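Local coordinates for Lmo0325 protein (PDB 4RYK) that probably binds DNA as a putative transcriptional regulator, pairing an Xre-type helix-turn-helix domain with an Rgg-type helical-repeat C-terminal domain, at residues A[141-153]-A[166-178]. Residues are numbered along the deposited sequence; the frame is centred on the assembly and turned at random.
Sequences ISDEYKKIIHDYL and IFSNGISFFEEEV
A lysine methylene, K146 CG, lies over one face of the F173 ring, 4.0 Å from its centroid and 21° off the normal, a CH-pi contact. With chi1 at -64°, CG stands anti to the carbonyl carbon and over the ring; farther out, a bend at chi3 leads the chain on to D143, where NZ of K146 forms a salt bridge with OD1 of D143 at 2.8 Å. Obliquely to the same ring come I141 CD1, 3.8 Å from F173 CE1, and I149 CD1, 3.8 Å from F173 CE2. Helices 143-153 and 166-170 run roughly antiparallel, at 144°, consistent with the helical-hairpin packing of TPR-like repeats, to which the Rgg C-terminal family is related, and the short 3-10 turn 171-173 carries F173 onto helix 143-153. Deeper in, F174 presents its edge to I149 CG2, which also packs on I166 CG2 at 3.9 Å; L153 CD1 reaches both I166 CG2 and F174 CZ. F182 meets the F174 ring edge-to-face. V178 CG1 lies at the edge of the H150 ring, near CD2, while H150 ND1 donates an in-plane hydrogen bond to D151 OD1 (2.8 Å). At the far end I166 CD1 touches Y152 CE2 at 3.6 Å, the tyrosine hydroxyl being hydrogen-bonded to E163 OE2.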
# COMPACT_ATOMS: atom_id res chain seq x y z
N ILE A 141 -26.73 -3.89 -23.00
CA ILE A 141 -25.72 -4.96 -22.94
C ILE A 141 -26.19 -6.38 -23.28
O ILE A 141 -27.23 -6.84 -22.82
CB ILE A 141 -25.08 -5.02 -21.53
CG1 ILE A 141 -24.32 -3.71 -21.26
CG2 ILE A 141 -24.17 -6.23 -21.40
CD1 ILE A 141 -24.11 -3.45 -19.78
N SER A 142 -25.37 -7.07 -24.07
CA SER A 142 -25.58 -8.47 -24.42
C SER A 142 -25.68 -9.39 -23.21
O SER A 142 -24.86 -9.32 -22.28
CB SER A 142 -24.44 -8.99 -25.29
OG SER A 142 -24.61 -8.58 -26.63
N ASP A 143 -26.66 -10.28 -23.28
CA ASP A 143 -26.76 -11.34 -22.30
C ASP A 143 -25.54 -12.21 -22.33
O ASP A 143 -25.17 -12.70 -21.30
CB ASP A 143 -28.02 -12.22 -22.51
CG ASP A 143 -29.28 -11.56 -21.99
OD1 ASP A 143 -29.17 -10.77 -21.02
OD2 ASP A 143 -30.39 -11.81 -22.55
N GLU A 144 -24.93 -12.42 -23.50
CA GLU A 144 -23.78 -13.32 -23.63
C GLU A 144 -22.63 -12.91 -22.71
O GLU A 144 -22.02 -13.75 -22.08
CB GLU A 144 -23.28 -13.43 -25.07
CG GLU A 144 -22.56 -12.20 -25.63
CD GLU A 144 -22.55 -12.16 -27.16
OE1 GLU A 144 -21.87 -13.00 -27.78
OE2 GLU A 144 -23.22 -11.29 -27.77
N TYR A 145 -22.36 -11.62 -22.61
CA TYR A 145 -21.24 -11.19 -21.80
C TYR A 145 -21.59 -11.25 -20.33
O TYR A 145 -20.75 -11.56 -19.53
CB TYR A 145 -20.75 -9.81 -22.21
CG TYR A 145 -20.37 -9.74 -23.67
CD1 TYR A 145 -19.42 -10.61 -24.19
CD2 TYR A 145 -20.97 -8.85 -24.52
CE1 TYR A 145 -19.07 -10.58 -25.51
CE2 TYR A 145 -20.63 -8.80 -25.86
CZ TYR A 145 -19.67 -9.68 -26.34
OH TYR A 145 -19.32 -9.66 -27.67
N LYS A 146 -22.82 -10.97 -19.97
CA LYS A 146 -23.22 -11.06 -18.57
C LYS A 146 -23.20 -12.52 -18.11
O LYS A 146 -22.81 -12.83 -16.99
CB LYS A 146 -24.61 -10.52 -18.38
CG LYS A 146 -24.75 -9.03 -18.69
CD LYS A 146 -26.19 -8.71 -19.07
CE LYS A 146 -27.21 -9.13 -18.00
NZ LYS A 146 -28.53 -9.47 -18.61
N LYS A 147 -23.61 -13.41 -18.99
CA LYS A 147 -23.55 -14.83 -18.71
C LYS A 147 -22.11 -15.30 -18.49
O LYS A 147 -21.84 -16.11 -17.59
CB LYS A 147 -24.17 -15.60 -19.86
CG LYS A 147 -24.15 -17.11 -19.66
CD LYS A 147 -24.98 -17.78 -20.74
CE LYS A 147 -24.49 -19.19 -21.03
NZ LYS A 147 -24.64 -20.02 -19.80
N ILE A 148 -21.19 -14.84 -19.31
CA ILE A 148 -19.79 -15.24 -19.14
C ILE A 148 -19.27 -14.84 -17.75
O ILE A 148 -18.59 -15.58 -17.08
CB ILE A 148 -18.92 -14.65 -20.25
CG1 ILE A 148 -19.08 -15.48 -21.52
CG2 ILE A 148 -17.44 -14.65 -19.85
CD1 ILE A 148 -18.55 -14.77 -22.76
N ILE A 149 -19.61 -13.64 -17.33
CA ILE A 149 -19.13 -13.12 -16.06
C ILE A 149 -19.80 -13.88 -14.92
O ILE A 149 -19.15 -14.35 -14.01
CB ILE A 149 -19.43 -11.62 -15.96
CG1 ILE A 149 -18.61 -10.87 -17.00
CG2 ILE A 149 -19.15 -11.11 -14.54
CD1 ILE A 149 -19.18 -9.51 -17.35
N HIS A 150 -21.11 -14.02 -15.00
CA HIS A 150 -21.85 -14.81 -14.01
C HIS A 150 -21.26 -16.21 -13.86
O HIS A 150 -21.06 -16.68 -12.73
CB HIS A 150 -23.33 -14.95 -14.39
CG HIS A 150 -24.04 -15.95 -13.55
ND1 HIS A 150 -24.06 -17.30 -13.86
CD2 HIS A 150 -24.67 -15.83 -12.36
CE1 HIS A 150 -24.71 -17.95 -12.91
NE2 HIS A 150 -25.10 -17.08 -11.99
N ASP A 151 -21.02 -16.85 -14.99
CA ASP A 151 -20.62 -18.26 -14.96
C ASP A 151 -19.18 -18.45 -14.50
O ASP A 151 -18.84 -19.53 -14.02
CB ASP A 151 -20.74 -18.90 -16.33
CG ASP A 151 -22.19 -19.12 -16.76
OD1 ASP A 151 -23.10 -18.92 -15.95
OD2 ASP A 151 -22.40 -19.48 -17.93
N TYR A 152 -18.34 -17.46 -14.69
CA TYR A 152 -16.99 -17.51 -14.12
C TYR A 152 -17.03 -17.53 -12.58
O TYR A 152 -16.36 -18.32 -11.94
CB TYR A 152 -16.17 -16.29 -14.58
CG TYR A 152 -14.81 -16.24 -13.90
CD1 TYR A 152 -13.80 -17.12 -14.27
CD2 TYR A 152 -14.56 -15.36 -12.86
CE1 TYR A 152 -12.57 -17.14 -13.62
CE2 TYR A 152 -13.32 -15.33 -12.23
CZ TYR A 152 -12.31 -16.21 -12.61
OH TYR A 152 -11.06 -16.25 -11.96
N LEU A 153 -17.78 -16.62 -11.98
CA LEU A 153 -17.88 -16.58 -10.52
C LEU A 153 -18.74 -17.71 -9.91
O LEU A 153 -18.51 -18.11 -8.77
CB LEU A 153 -18.47 -15.25 -10.08
CG LEU A 153 -17.63 -14.00 -10.41
CD1 LEU A 153 -18.43 -12.76 -10.01
CD2 LEU A 153 -16.29 -14.03 -9.69
N ILE A 166 -13.73 -8.30 -10.39
CA ILE A 166 -14.74 -8.69 -11.35
C ILE A 166 -16.13 -8.39 -10.78
O ILE A 166 -16.97 -7.75 -11.44
CB ILE A 166 -14.59 -10.16 -11.73
CG1 ILE A 166 -13.38 -10.35 -12.65
CG2 ILE A 166 -15.86 -10.63 -12.44
CD1 ILE A 166 -12.90 -11.78 -12.74
N PHE A 167 -16.35 -8.80 -9.53
CA PHE A 167 -17.62 -8.66 -8.85
C PHE A 167 -17.97 -7.22 -8.83
O PHE A 167 -19.13 -6.85 -9.10
CB PHE A 167 -17.52 -9.11 -7.41
CG PHE A 167 -18.78 -8.98 -6.66
CD1 PHE A 167 -19.93 -9.60 -7.12
CD2 PHE A 167 -18.81 -8.35 -5.46
CE1 PHE A 167 -21.11 -9.54 -6.39
CE2 PHE A 167 -19.98 -8.29 -4.72
CZ PHE A 167 -21.12 -8.87 -5.19
N SER A 168 -17.00 -6.38 -8.54
CA SER A 168 -17.36 -5.00 -8.43
C SER A 168 -17.79 -4.37 -9.79
O SER A 168 -18.57 -3.43 -9.76
CB SER A 168 -16.27 -4.21 -7.75
OG SER A 168 -15.33 -3.93 -8.72
N ASN A 169 -17.37 -4.89 -10.95
CA ASN A 169 -17.95 -4.43 -12.24
C ASN A 169 -19.25 -5.14 -12.62
O ASN A 169 -20.13 -4.57 -13.26
CB ASN A 169 -17.00 -4.69 -13.42
CG ASN A 169 -15.85 -3.76 -13.42
OD1 ASN A 169 -15.79 -2.81 -14.20
ND2 ASN A 169 -14.94 -4.00 -12.51
N GLY A 170 -19.32 -6.41 -12.28
CA GLY A 170 -20.42 -7.22 -12.69
C GLY A 170 -21.67 -7.13 -11.84
O GLY A 170 -22.70 -7.76 -12.19
N ILE A 171 -21.67 -6.35 -10.77
CA ILE A 171 -22.64 -6.67 -9.74
C ILE A 171 -24.09 -6.46 -10.18
O ILE A 171 -25.00 -7.27 -9.86
CB ILE A 171 -22.39 -5.96 -8.41
CG1 ILE A 171 -23.38 -6.57 -7.39
CG2 ILE A 171 -22.52 -4.47 -8.56
CD1 ILE A 171 -23.11 -6.29 -5.93
N SER A 172 -24.30 -5.41 -10.95
CA SER A 172 -25.64 -5.07 -11.41
C SER A 172 -26.15 -6.11 -12.44
O SER A 172 -27.33 -6.13 -12.77
CB SER A 172 -25.64 -3.64 -11.99
OG SER A 172 -24.92 -3.55 -13.23
N PHE A 173 -25.28 -6.97 -12.94
CA PHE A 173 -25.72 -8.01 -13.88
C PHE A 173 -26.47 -9.16 -13.23
O PHE A 173 -27.07 -9.94 -13.93
CB PHE A 173 -24.55 -8.58 -14.67
CG PHE A 173 -23.72 -7.54 -15.38
CD1 PHE A 173 -24.30 -6.38 -15.87
CD2 PHE A 173 -22.37 -7.73 -15.55
CE1 PHE A 173 -23.54 -5.43 -16.53
CE2 PHE A 173 -21.60 -6.79 -16.21
CZ PHE A 173 -22.18 -5.63 -16.69
N PHE A 174 -26.44 -9.28 -11.92
CA PHE A 174 -26.97 -10.49 -11.29
C PHE A 174 -28.28 -10.20 -10.59
O PHE A 174 -28.50 -9.09 -10.11
CB PHE A 174 -25.99 -11.02 -10.27
CG PHE A 174 -24.55 -11.02 -10.73
CD1 PHE A 174 -24.19 -11.60 -11.92
CD2 PHE A 174 -23.58 -10.47 -9.93
CE1 PHE A 174 -22.86 -11.63 -12.31
CE2 PHE A 174 -22.25 -10.45 -10.33
CZ PHE A 174 -21.89 -11.05 -11.53
N GLU A 175 -29.14 -11.21 -10.49
CA GLU A 175 -30.31 -11.12 -9.61
C GLU A 175 -29.86 -10.93 -8.16
O GLU A 175 -28.74 -11.30 -7.76
CB GLU A 175 -31.12 -12.40 -9.66
CG GLU A 175 -31.55 -12.79 -11.05
CD GLU A 175 -32.43 -14.02 -11.06
OE1 GLU A 175 -31.99 -15.08 -10.51
OE2 GLU A 175 -33.55 -13.91 -11.60
N GLU A 176 -30.77 -10.39 -7.37
CA GLU A 176 -30.48 -10.06 -5.99
C GLU A 176 -30.02 -11.26 -5.20
O GLU A 176 -29.09 -11.15 -4.42
CB GLU A 176 -31.69 -9.44 -5.32
CG GLU A 176 -31.33 -8.85 -3.96
CD GLU A 176 -32.42 -7.93 -3.40
OE1 GLU A 176 -33.34 -7.53 -4.14
OE2 GLU A 176 -32.37 -7.60 -2.20
N GLU A 177 -30.63 -12.42 -5.41
CA GLU A 177 -30.24 -13.58 -4.63
C GLU A 177 -28.78 -13.93 -4.88
O GLU A 177 -28.06 -14.31 -3.98
CB GLU A 177 -31.11 -14.78 -4.99
CG GLU A 177 -30.93 -15.94 -4.04
CD GLU A 177 -31.56 -17.25 -4.57
OE1 GLU A 177 -32.58 -17.23 -5.35
OE2 GLU A 177 -30.98 -18.30 -4.22
N VAL A 178 -28.38 -13.80 -6.14
CA VAL A 178 -27.05 -14.16 -6.59
C VAL A 178 -26.06 -13.07 -6.11
O VAL A 178 -24.98 -13.38 -5.68
CB VAL A 178 -27.08 -14.21 -8.14
CG1 VAL A 178 -25.71 -14.44 -8.71
CG2 VAL A 178 -28.01 -15.31 -8.63